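Local coordinates for monalysin (Pseudomonas entomophila, PDB 4MKO), which forms pores in host cell membranes as an aerolysin-like beta-barrel toxin, contributing to intestinal damage and lethality in Drosophila, at residues Cys30-Thr36 with Tyr51-Ala57; Leu145-Ala151 with Leu176-Ile182; Ala161-Ser165 with Asp202-Arg206. One frame throughout, in Å; residues are numbered along the deposited sequence. Where two conformers were deposited one is given.

Contact 1 of 3, residues Cys30-Thr36 with Tyr51-Ala57; sequences CWVDGIT and YTRPVFA
Cys30 and Ala57 form a hydrogen-bonded antiparallel pair, Cys30 N giving to Ala57 O and Ala57 N to Cys30 O (2.8 Å). Cys30 SG ligates a bound mercury ion, as soft sulfur readily does. The carbonyl oxygen of Cys30 lies over one face of the Phe56 ring. Trp31 faces Phe56 in the next, non-hydrogen-bonded pair, and the two rings make a T-shaped stack: the CD1–CE1 edge of Phe56 points at the indole face, planes at 89° and Phe56 CD1 3.7 Å from Trp31 CD2. Phe56 reaches there because its CG is anti to the backbone N (chi1 -153°). The indole NE1 is satisfied by Phe4 O. Val32 N bonds to Val55 O (3.0 Å) from well above the carbonyl plane, beside the classic bulge that Val55 and Phe56 make opposite Val146, and a water bridges Val32 O and Val55 O. The branched Val32 puts CG1 against Pro54 CB and CG2 against Ala57 CB. Gly34 is loop; having no side chain, it lets Pro54 CG come within 3.8 Å of Gly34 CA, and its carbonyl oxygen sits over the centre of the Arg53 guanidinium. Thr36 lays CG2 at the edge of the Tyr51 ring. With NE and NH2 both on Pro54 O, a weak NH2 bond to Val32 O and NH1 on Ser223 O, Arg53 supplies donors where proline lacks an N-H and strand pairing is interrupted.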
loop_
_atom_site.group_PDB
_atom_site.type_symbol
_atom_site.label_atom_id
_atom_site.label_comp_id
_atom_site.label_asym_id
_atom_site.label_seq_id
_atom_site.Cartn_x
_atom_site.Cartn_y
_atom_site.Cartn_z
ATOM N N CYS A 30 -0.281 -9.934 0.175
ATOM C CA CYS A 30 0.089 -10.512 -1.098
ATOM C C CYS A 30 0.876 -9.514 -1.936
ATOM O O CYS A 30 0.724 -8.298 -1.761
ATOM C CB CYS A 30 -1.148 -11.032 -1.837
ATOM S SG CYS A 30 -2.380 -9.763 -2.267
ATOM N N TRP A 31 1.732 -10.034 -2.823
ATOM C CA TRP A 31 2.414 -9.214 -3.827
ATOM C C TRP A 31 1.330 -8.889 -4.843
ATOM O O TRP A 31 0.422 -9.697 -5.069
ATOM C CB TRP A 31 3.537 -10.005 -4.498
ATOM C CG TRP A 31 4.676 -10.309 -3.573
ATOM C CD1 TRP A 31 4.825 -11.420 -2.793
ATOM C CD2 TRP A 31 5.795 -9.460 -3.284
ATOM N NE1 TRP A 31 6.015 -11.357 -2.109
ATOM C CE2 TRP A 31 6.617 -10.151 -2.365
ATOM C CE3 TRP A 31 6.189 -8.178 -3.719
ATOM C CZ2 TRP A 31 7.815 -9.608 -1.874
ATOM C CZ3 TRP A 31 7.386 -7.646 -3.243
ATOM C CH2 TRP A 31 8.184 -8.355 -2.330
ATOM N N VAL A 32 1.394 -7.703 -5.436
ATOM C CA VAL A 32 0.385 -7.262 -6.402
ATOM C C VAL A 32 1.048 -7.099 -7.765
ATOM O O VAL A 32 2.056 -6.400 -7.863
ATOM C CB VAL A 32 -0.277 -5.926 -5.941
ATOM C CG1 VAL A 32 -1.227 -5.374 -7.015
ATOM C CG2 VAL A 32 -1.015 -6.114 -4.619
ATOM N N ASP A 33 0.462 -7.709 -8.800
ATOM C CA ASP A 33 0.926 -7.584 -10.189
ATOM C C ASP A 33 0.120 -6.417 -10.766
ATOM O O ASP A 33 -1.084 -6.550 -11.036
ATOM C CB ASP A 33 0.639 -8.893 -10.962
ATOM C CG ASP A 33 0.846 -8.848 -12.472
ATOM O OD1 ASP A 33 1.368 -7.830 -12.975
ATOM O OD2 ASP A 33 0.492 -9.832 -13.146
ATOM N N GLY A 34 0.766 -5.264 -10.857
ATOM C CA GLY A 34 0.130 -4.054 -11.361
ATOM C C GLY A 34 0.971 -3.376 -12.418
ATOM O O GLY A 34 2.149 -3.709 -12.582
ATOM N N ILE A 35 0.369 -2.410 -13.130
ATOM C CA ILE A 35 1.061 -1.669 -14.195
ATOM C C ILE A 35 1.934 -0.544 -13.641
ATOM O O ILE A 35 1.719 -0.066 -12.519
ATOM C CB ILE A 35 0.047 -1.110 -15.250
ATOM C CG1 ILE A 35 -0.926 -0.079 -14.620
ATOM C CG2 ILE A 35 -0.719 -2.278 -15.980
ATOM C CD1 ILE A 35 -1.382 1.014 -15.586
ATOM N N THR A 36 2.869 -0.076 -14.477
ATOM C CA THR A 36 3.672 1.079 -14.153
ATOM C C THR A 36 3.094 2.290 -14.903
ATOM O O THR A 36 2.722 2.170 -16.073
ATOM C CB THR A 36 5.156 0.875 -14.537
ATOM O OG1 THR A 36 5.672 -0.298 -13.889
ATOM C CG2 THR A 36 6.009 2.098 -14.192
ATOM N N TYR A 51 8.037 7.149 -11.789
ATOM C CA TYR A 51 7.422 5.900 -12.225
ATOM C C TYR A 51 6.775 5.312 -10.972
ATOM O O TYR A 51 7.418 5.281 -9.915
ATOM C CB TYR A 51 8.462 4.903 -12.771
ATOM C CG TYR A 51 9.101 5.310 -14.083
ATOM C CD1 TYR A 51 10.260 6.084 -14.108
ATOM C CD2 TYR A 51 8.560 4.899 -15.302
ATOM C CE1 TYR A 51 10.861 6.452 -15.316
ATOM C CE2 TYR A 51 9.138 5.278 -16.516
ATOM C CZ TYR A 51 10.295 6.045 -16.516
ATOM O OH TYR A 51 10.865 6.398 -17.712
ATOM N N THR A 52 5.516 4.861 -11.073
ATOM C CA THR A 52 4.822 4.258 -9.931
ATOM C C THR A 52 4.183 2.960 -10.347
ATOM O O THR A 52 3.605 2.895 -11.421
ATOM C CB THR A 52 3.729 5.229 -9.404
ATOM O OG1 THR A 52 4.355 6.386 -8.877
ATOM C CG2 THR A 52 2.829 4.601 -8.320
ATOM N N ARG A 53 4.229 1.932 -9.481
ATOM C CA ARG A 53 3.483 0.703 -9.746
ATOM C C ARG A 53 3.018 0.123 -8.418
ATOM O O ARG A 53 3.724 0.288 -7.418
ATOM C CB ARG A 53 4.300 -0.337 -10.558
ATOM C CG ARG A 53 5.577 -0.832 -9.864
ATOM C CD ARG A 53 5.962 -2.229 -10.370
ATOM N NE ARG A 53 4.988 -3.229 -9.912
ATOM C CZ ARG A 53 4.906 -4.485 -10.351
ATOM N NH1 ARG A 53 5.751 -4.934 -11.281
ATOM N NH2 ARG A 53 3.981 -5.300 -9.870
ATOM N N PRO A 54 1.863 -0.579 -8.382
ATOM C CA PRO A 54 1.479 -1.261 -7.127
ATOM C C PRO A 54 2.429 -2.429 -6.931
ATOM O O PRO A 54 2.848 -3.039 -7.922
ATOM C CB PRO A 54 0.044 -1.792 -7.405
ATOM C CG PRO A 54 -0.351 -1.266 -8.767
ATOM C CD PRO A 54 0.931 -0.906 -9.487
ATOM N N VAL A 55 2.757 -2.772 -5.675
ATOM C CA VAL A 55 3.658 -3.913 -5.443
ATOM C C VAL A 55 3.163 -4.883 -4.377
ATOM O O VAL A 55 3.602 -6.037 -4.356
ATOM C CB VAL A 55 5.125 -3.482 -5.141
ATOM C CG1 VAL A 55 5.810 -2.913 -6.395
ATOM C CG2 VAL A 55 5.212 -2.499 -3.951
ATOM N N PHE A 56 2.358 -4.388 -3.426
ATOM C CA PHE A 56 1.951 -5.248 -2.314
ATOM C C PHE A 56 0.632 -4.785 -1.742
ATOM O O PHE A 56 0.228 -3.644 -1.937
ATOM C CB PHE A 56 3.057 -5.192 -1.230
ATOM C CG PHE A 56 3.136 -6.430 -0.354
ATOM C CD1 PHE A 56 3.779 -7.579 -0.804
ATOM C CD2 PHE A 56 2.606 -6.429 0.930
ATOM C CE1 PHE A 56 3.844 -8.724 -0.004
ATOM C CE2 PHE A 56 2.691 -7.568 1.739
ATOM C CZ PHE A 56 3.301 -8.709 1.263
ATOM N N ALA A 57 -0.051 -5.677 -1.049
ATOM C CA ALA A 57 -1.295 -5.306 -0.364
ATOM C C ALA A 57 -1.289 -6.066 0.924
ATOM O O ALA A 57 -0.932 -7.247 0.923
ATOM C CB ALA A 57 -2.509 -5.665 -1.197
HETATM O O HOH W 1 4.623 -6.945 -6.741
#

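Contact 2 of 3, residues Leu145-Ala151 with Leu176-Ile182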
loop_
_atom_site.group_PDB
_atom_site.type_symbol
_atom_site.label_atom_id
_atom_site.label_comp_id
_atom_site.label_asym_id
_atom_site.label_seq_id
_atom_site.Cartn_x
_atom_site.Cartn_y
_atom_site.Cartn_z
ATOM N N LEU A 145 -2.873 -0.665 0.324
ATOM C CA LEU A 145 -2.307 -0.799 -1.012
ATOM C C LEU A 145 -0.945 -0.143 -0.995
ATOM O O LEU A 145 -0.824 1.027 -0.631
ATOM C CB LEU A 145 -3.215 -0.175 -2.100
ATOM C CG LEU A 145 -4.645 -0.731 -2.154
ATOM C CD1 LEU A 145 -5.552 0.134 -3.052
ATOM C CD2 LEU A 145 -4.662 -2.223 -2.584
ATOM N N VAL A 146 0.086 -0.912 -1.360
ATOM C CA VAL A 146 1.485 -0.462 -1.355
ATOM C C VAL A 146 2.018 -0.283 -2.767
ATOM O O VAL A 146 1.881 -1.181 -3.608
ATOM C CB VAL A 146 2.393 -1.420 -0.532
ATOM C CG1 VAL A 146 3.825 -0.878 -0.442
ATOM C CG2 VAL A 146 1.818 -1.650 0.875
ATOM N N TYR A 147 2.689 0.860 -2.996
ATOM C CA TYR A 147 3.247 1.229 -4.299
ATOM C C TYR A 147 4.746 1.453 -4.221
ATOM O O TYR A 147 5.246 1.934 -3.196
ATOM C CB TYR A 147 2.559 2.533 -4.813
ATOM C CG TYR A 147 1.062 2.369 -4.915
ATOM C CD1 TYR A 147 0.249 2.525 -3.794
ATOM C CD2 TYR A 147 0.472 1.910 -6.089
ATOM C CE1 TYR A 147 -1.119 2.282 -3.854
ATOM C CE2 TYR A 147 -0.903 1.682 -6.168
ATOM C CZ TYR A 147 -1.689 1.848 -5.038
ATOM O OH TYR A 147 -3.043 1.633 -5.089
ATOM N N ALA A 148 5.455 1.092 -5.298
ATOM C CA ALA A 148 6.886 1.364 -5.424
ATOM C C ALA A 148 7.012 2.531 -6.401
ATOM O O ALA A 148 6.233 2.640 -7.364
ATOM C CB ALA A 148 7.637 0.146 -5.961
ATOM N N HIS A 149 7.986 3.402 -6.146
ATOM C CA HIS A 149 8.163 4.582 -6.954
ATOM C C HIS A 149 9.628 4.799 -7.284
ATOM O O HIS A 149 10.496 4.525 -6.453
ATOM C CB HIS A 149 7.717 5.815 -6.135
ATOM C CG HIS A 149 6.332 5.758 -5.568
ATOM N ND1 HIS A 149 5.242 6.206 -6.287
ATOM C CD2 HIS A 149 5.905 5.281 -4.379
ATOM C CE1 HIS A 149 4.193 6.023 -5.500
ATOM N NE2 HIS A 149 4.541 5.465 -4.349
ATOM N N ASN A 150 9.888 5.343 -8.471
ATOM C CA ASN A 150 11.198 5.831 -8.868
ATOM C C ASN A 150 10.974 7.293 -9.244
ATOM O O ASN A 150 10.468 7.566 -10.336
ATOM C CB ASN A 150 11.847 5.071 -10.042
ATOM C CG ASN A 150 13.090 5.817 -10.547
ATOM O OD1 ASN A 150 13.495 6.847 -9.982
ATOM N ND2 ASN A 150 13.716 5.350 -11.610
ATOM N N ALA A 151 11.282 8.203 -8.322
ATOM C CA ALA A 151 11.191 9.651 -8.544
ATOM C C ALA A 151 12.519 10.014 -9.192
ATOM O O ALA A 151 13.560 10.086 -8.518
ATOM C CB ALA A 151 10.986 10.381 -7.217
ATOM N N LEU A 176 15.440 8.282 -7.071
ATOM C CA LEU A 176 15.037 7.972 -5.702
ATOM C C LEU A 176 13.941 6.902 -5.701
ATOM O O LEU A 176 12.860 7.115 -6.257
ATOM C CB LEU A 176 14.564 9.245 -4.970
ATOM C CG LEU A 176 14.176 9.081 -3.497
ATOM C CD1 LEU A 176 15.379 8.686 -2.622
ATOM C CD2 LEU A 176 13.551 10.365 -2.939
ATOM N N TYR A 177 14.226 5.760 -5.068
ATOM C CA TYR A 177 13.297 4.643 -4.987
ATOM C C TYR A 177 12.751 4.582 -3.586
ATOM O O TYR A 177 13.517 4.610 -2.628
ATOM C CB TYR A 177 14.000 3.308 -5.300
ATOM C CG TYR A 177 14.336 3.124 -6.761
ATOM C CD1 TYR A 177 15.429 3.772 -7.333
ATOM C CD2 TYR A 177 13.567 2.293 -7.573
ATOM C CE1 TYR A 177 15.730 3.620 -8.688
ATOM C CE2 TYR A 177 13.876 2.111 -8.922
ATOM C CZ TYR A 177 14.958 2.781 -9.474
ATOM O OH TYR A 177 15.281 2.582 -10.787
ATOM N N TYR A 178 11.430 4.503 -3.459
ATOM C CA TYR A 178 10.792 4.426 -2.150
ATOM C C TYR A 178 9.409 3.778 -2.304
ATOM O O TYR A 178 8.931 3.605 -3.436
ATOM C CB TYR A 178 10.679 5.846 -1.505
ATOM C CG TYR A 178 9.695 6.729 -2.242
ATOM C CD1 TYR A 178 10.065 7.395 -3.413
ATOM C CD2 TYR A 178 8.366 6.827 -1.827
ATOM C CE1 TYR A 178 9.154 8.182 -4.117
ATOM C CE2 TYR A 178 7.438 7.583 -2.543
ATOM C CZ TYR A 178 7.842 8.275 -3.677
ATOM O OH TYR A 178 6.918 8.977 -4.419
ATOM N N LEU A 179 8.768 3.432 -1.175
ATOM C CA LEU A 179 7.405 2.906 -1.214
ATOM C C LEU A 179 6.455 3.894 -0.559
ATOM O O LEU A 179 6.839 4.589 0.375
ATOM C CB LEU A 179 7.272 1.563 -0.458
ATOM C CG LEU A 179 8.248 0.428 -0.792
ATOM C CD1 LEU A 179 7.897 -0.828 0.039
ATOM C CD2 LEU A 179 8.220 0.078 -2.284
ATOM N N SER A 180 5.183 3.884 -0.996
ATOM C CA SER A 180 4.125 4.638 -0.341
ATOM C C SER A 180 2.961 3.699 -0.125
ATOM O O SER A 180 2.917 2.614 -0.712
ATOM C CB SER A 180 3.691 5.849 -1.155
ATOM O OG SER A 180 2.825 5.504 -2.215
ATOM N N ALA A 181 1.999 4.129 0.678
ATOM C CA ALA A 181 0.853 3.274 0.976
ATOM C C ALA A 181 -0.403 4.109 1.194
ATOM O O ALA A 181 -0.343 5.185 1.788
ATOM C CB ALA A 181 1.146 2.431 2.203
ATOM N N ILE A 182 -1.522 3.615 0.670
ATOM C CA ILE A 182 -2.852 4.218 0.797
ATOM C C ILE A 182 -3.785 3.097 1.258
ATOM O O ILE A 182 -3.433 1.914 1.151
ATOM C CB ILE A 182 -3.345 4.888 -0.534
ATOM C CG1 ILE A 182 -3.683 3.839 -1.645
ATOM C CG2 ILE A 182 -2.348 5.969 -1.048
ATOM C CD1 ILE A 182 -4.322 4.369 -2.930
#
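Leu145 pairs with Ile182 at one end of a regular antiparallel register that runs to Ala151 and Leu176 at the other. Four hydrogen-bonded pairs, the other two being Tyr147 with Ser180 and His149 with Tyr178, supply eight backbone bonds. Among side chains the one polar bond joins His149 NE2 to Ser180 OG at 2.7 Å, the hydroxyl lying near the imidazole plane; Ser180 OG sits between its backbone N and carbonyl carbon (chi1 79°), which turns it toward the histidine. Aromatic contacts come next. His149 and Tyr178 lie nearly parallel, planes 13° apart, but offset so that little of one ring lies over the other; instead His149 CB rests over the tyrosine face, 3.7 Å from its centroid. On the other side of the sheet Asn150 spreads its CB and amide over the Tyr177 ring, the two planes 24° apart, while its ND2 bonds to Asp175. Apolar packing fills the rest: Ile182 CG1 meets Tyr147 CE1 at 3.7 Å, Leu179 CD2 covers the small Ala148 CB at 3.7 Å, and Leu179 CD1 approaches Val146 CG1. Tyr147 OH is taken by Asn105 and Tyr178 OH by Tyr95. With ND1 bonded to Thr52 OG1 as well, the imidazole of His149 is held at both nitrogens, which fixes its ring rotation and ties three neighbouring strands together through one buried side chain.

Contact 3 of 3, residues Ala161-Ser165 with Asp202-Arg206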
loop_
_atom_site.group_PDB
_atom_site.type_symbol
_atom_site.label_atom_id
_atom_site.label_comp_id
_atom_site.label_asym_id
_atom_site.label_seq_id
_atom_site.Cartn_x
_atom_site.Cartn_y
_atom_site.Cartn_z
ATOM N N ALA A 161 14.343 11.924 2.557
ATOM C CA ALA A 161 12.908 12.216 2.531
ATOM C C ALA A 161 12.068 11.091 3.161
ATOM O O ALA A 161 11.069 11.383 3.813
ATOM C CB ALA A 161 12.456 12.461 1.097
ATOM N N PHE A 162 12.477 9.808 2.972
ATOM C CA PHE A 162 11.698 8.661 3.435
ATOM C C PHE A 162 12.399 7.806 4.502
ATOM O O PHE A 162 13.630 7.808 4.595
ATOM C CB PHE A 162 11.260 7.808 2.220
ATOM C CG PHE A 162 10.504 8.603 1.171
ATOM C CD1 PHE A 162 9.140 8.865 1.319
ATOM C CD2 PHE A 162 11.168 9.151 0.079
ATOM C CE1 PHE A 162 8.450 9.624 0.365
ATOM C CE2 PHE A 162 10.477 9.907 -0.876
ATOM C CZ PHE A 162 9.126 10.150 -0.719
ATOM N N ALA A 163 11.602 7.060 5.298
ATOM C CA ALA A 163 12.100 6.163 6.344
ATOM C C ALA A 163 13.018 5.074 5.723
ATOM O O ALA A 163 14.035 4.712 6.314
ATOM C CB ALA A 163 10.926 5.510 7.073
ATOM N N TYR A 164 12.655 4.603 4.517
ATOM C CA TYR A 164 13.382 3.586 3.750
ATOM C C TYR A 164 13.411 4.020 2.301
ATOM O O TYR A 164 12.370 4.335 1.717
ATOM C CB TYR A 164 12.682 2.212 3.863
ATOM C CG TYR A 164 12.736 1.614 5.252
ATOM C CD1 TYR A 164 13.818 0.840 5.655
ATOM C CD2 TYR A 164 11.703 1.822 6.165
ATOM C CE1 TYR A 164 13.874 0.285 6.932
ATOM C CE2 TYR A 164 11.755 1.281 7.451
ATOM C CZ TYR A 164 12.845 0.516 7.830
ATOM O OH TYR A 164 12.927 -0.001 9.107
ATOM N N SER A 165 14.606 4.035 1.711
ATOM C CA SER A 165 14.742 4.407 0.315
ATOM C C SER A 165 16.069 3.903 -0.233
ATOM O O SER A 165 16.943 3.460 0.526
ATOM C CB SER A 165 14.655 5.930 0.147
ATOM O OG SER A 165 15.739 6.590 0.785
ATOM N N ASP A 202 6.859 -0.623 8.769
ATOM C CA ASP A 202 8.313 -0.803 8.899
ATOM C C ASP A 202 8.740 -2.149 8.299
ATOM O O ASP A 202 9.657 -2.190 7.465
ATOM C CB ASP A 202 8.728 -0.693 10.380
ATOM C CG ASP A 202 10.225 -0.617 10.577
ATOM O OD1 ASP A 202 10.862 -1.690 10.719
ATOM O OD2 ASP A 202 10.764 0.509 10.584
ATOM N N THR A 203 8.037 -3.235 8.673
ATOM C CA THR A 203 8.301 -4.594 8.196
ATOM C C THR A 203 8.115 -4.687 6.673
ATOM O O THR A 203 8.964 -5.260 5.988
ATOM C CB THR A 203 7.445 -5.623 8.954
ATOM O OG1 THR A 203 7.719 -5.494 10.349
ATOM C CG2 THR A 203 7.716 -7.068 8.505
ATOM N N VAL A 204 6.999 -4.149 6.151
ATOM C CA VAL A 204 6.716 -4.188 4.712
ATOM C C VAL A 204 7.807 -3.469 3.919
ATOM O O VAL A 204 8.251 -4.009 2.919
ATOM C CB VAL A 204 5.275 -3.690 4.379
ATOM C CG1 VAL A 204 5.056 -3.526 2.869
ATOM C CG2 VAL A 204 4.240 -4.665 4.948
ATOM N N GLN A 205 8.218 -2.250 4.332
ATOM C CA GLN A 205 9.259 -1.513 3.598
ATOM C C GLN A 205 10.581 -2.244 3.641
ATOM O O GLN A 205 11.221 -2.357 2.595
ATOM C CB GLN A 205 9.457 -0.107 4.154
ATOM C CG GLN A 205 8.286 0.825 3.884
ATOM C CD GLN A 205 8.521 2.094 4.657
ATOM O OE1 GLN A 205 9.001 3.095 4.112
ATOM N NE2 GLN A 205 8.191 2.061 5.944
ATOM N N ARG A 206 10.981 -2.761 4.835
ATOM C CA ARG A 206 12.245 -3.487 4.972
ATOM C C ARG A 206 12.267 -4.693 4.020
ATOM O O ARG A 206 13.219 -4.847 3.252
ATOM C CB ARG A 206 12.469 -3.937 6.430
ATOM C CG ARG A 206 13.870 -4.498 6.718
ATOM C CD ARG A 206 13.931 -5.391 7.962
ATOM N NE ARG A 206 13.177 -4.850 9.096
ATOM C CZ ARG A 206 12.108 -5.428 9.636
ATOM N NH1 ARG A 206 11.672 -6.596 9.178
ATOM N NH2 ARG A 206 11.474 -4.852 10.648
HETATM O O HOH W 2 9.986 3.083 1.361
#
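Asp202, in the first turn of helix 201-211, takes the phenol of Tyr164 on its carboxylate: Tyr164 OH donates a hydrogen bond to Asp202 OD2 (2.7 Å). The oxygen lies at the edge of the tyrosine ring, whereas the phenol meets the carboxylate from above its plane, the two flat groups being 72° apart. With CG anti to the backbone N (chi1 -170°), the Asp202 carboxylate swings out toward the tyrosine. A carboxylate suits this place as a strong acceptor for the phenol O-H; in one of its two conformers Arg206 NH2 also approaches Asp202 OD1, a weak salt bridge (3.2 Å). Gln205 supplies the broad contact. Its CB comes 3.6 Å from Tyr164 CD2, and its extended chain carries the amide alongside the same ring atom, the planes steeply inclined. NE2 is held by Trp201 O, while a water lies within bonding distance of both Gln205 OE1 and Tyr164 O, though it may not serve both at once. Arg206 adds its CB, 4.5 Å from Tyr164 CE1. The long, amphipathic tyrosine can thus lie on a helix flank and still end in a polar bond. Through it the loop before strand 165-170 packs on helix 201-211, which covers the main sheet of this aerolysin-like domain.

Contacts 1 and 2 share one mixed sheet: their centres lie about 9 Å apart, and strands 46-67 and 136-151 are neighbours, joined by the backbone bond from Val55 N to Val146 O. Strands 29-43, 46-67, 136-151 and 173-191 therefore follow one another across it. Contact 3 lies about 10 Å from contact 2 and about 16 Å from contact 1, centre to centre. Its helix 201-211 packs on the sheet, Gln205 CA against Leu179 CD1, while Phe162 of its loop stacks on Tyr178. Contact 1 closes before contact 2 opens, whereas contacts 2 and 3 interleave along the chain. The region inferred to form the pore, 67-135, falls between contacts 1 and 2, so the neighbouring strands 46-67 and 136-151 bracket it.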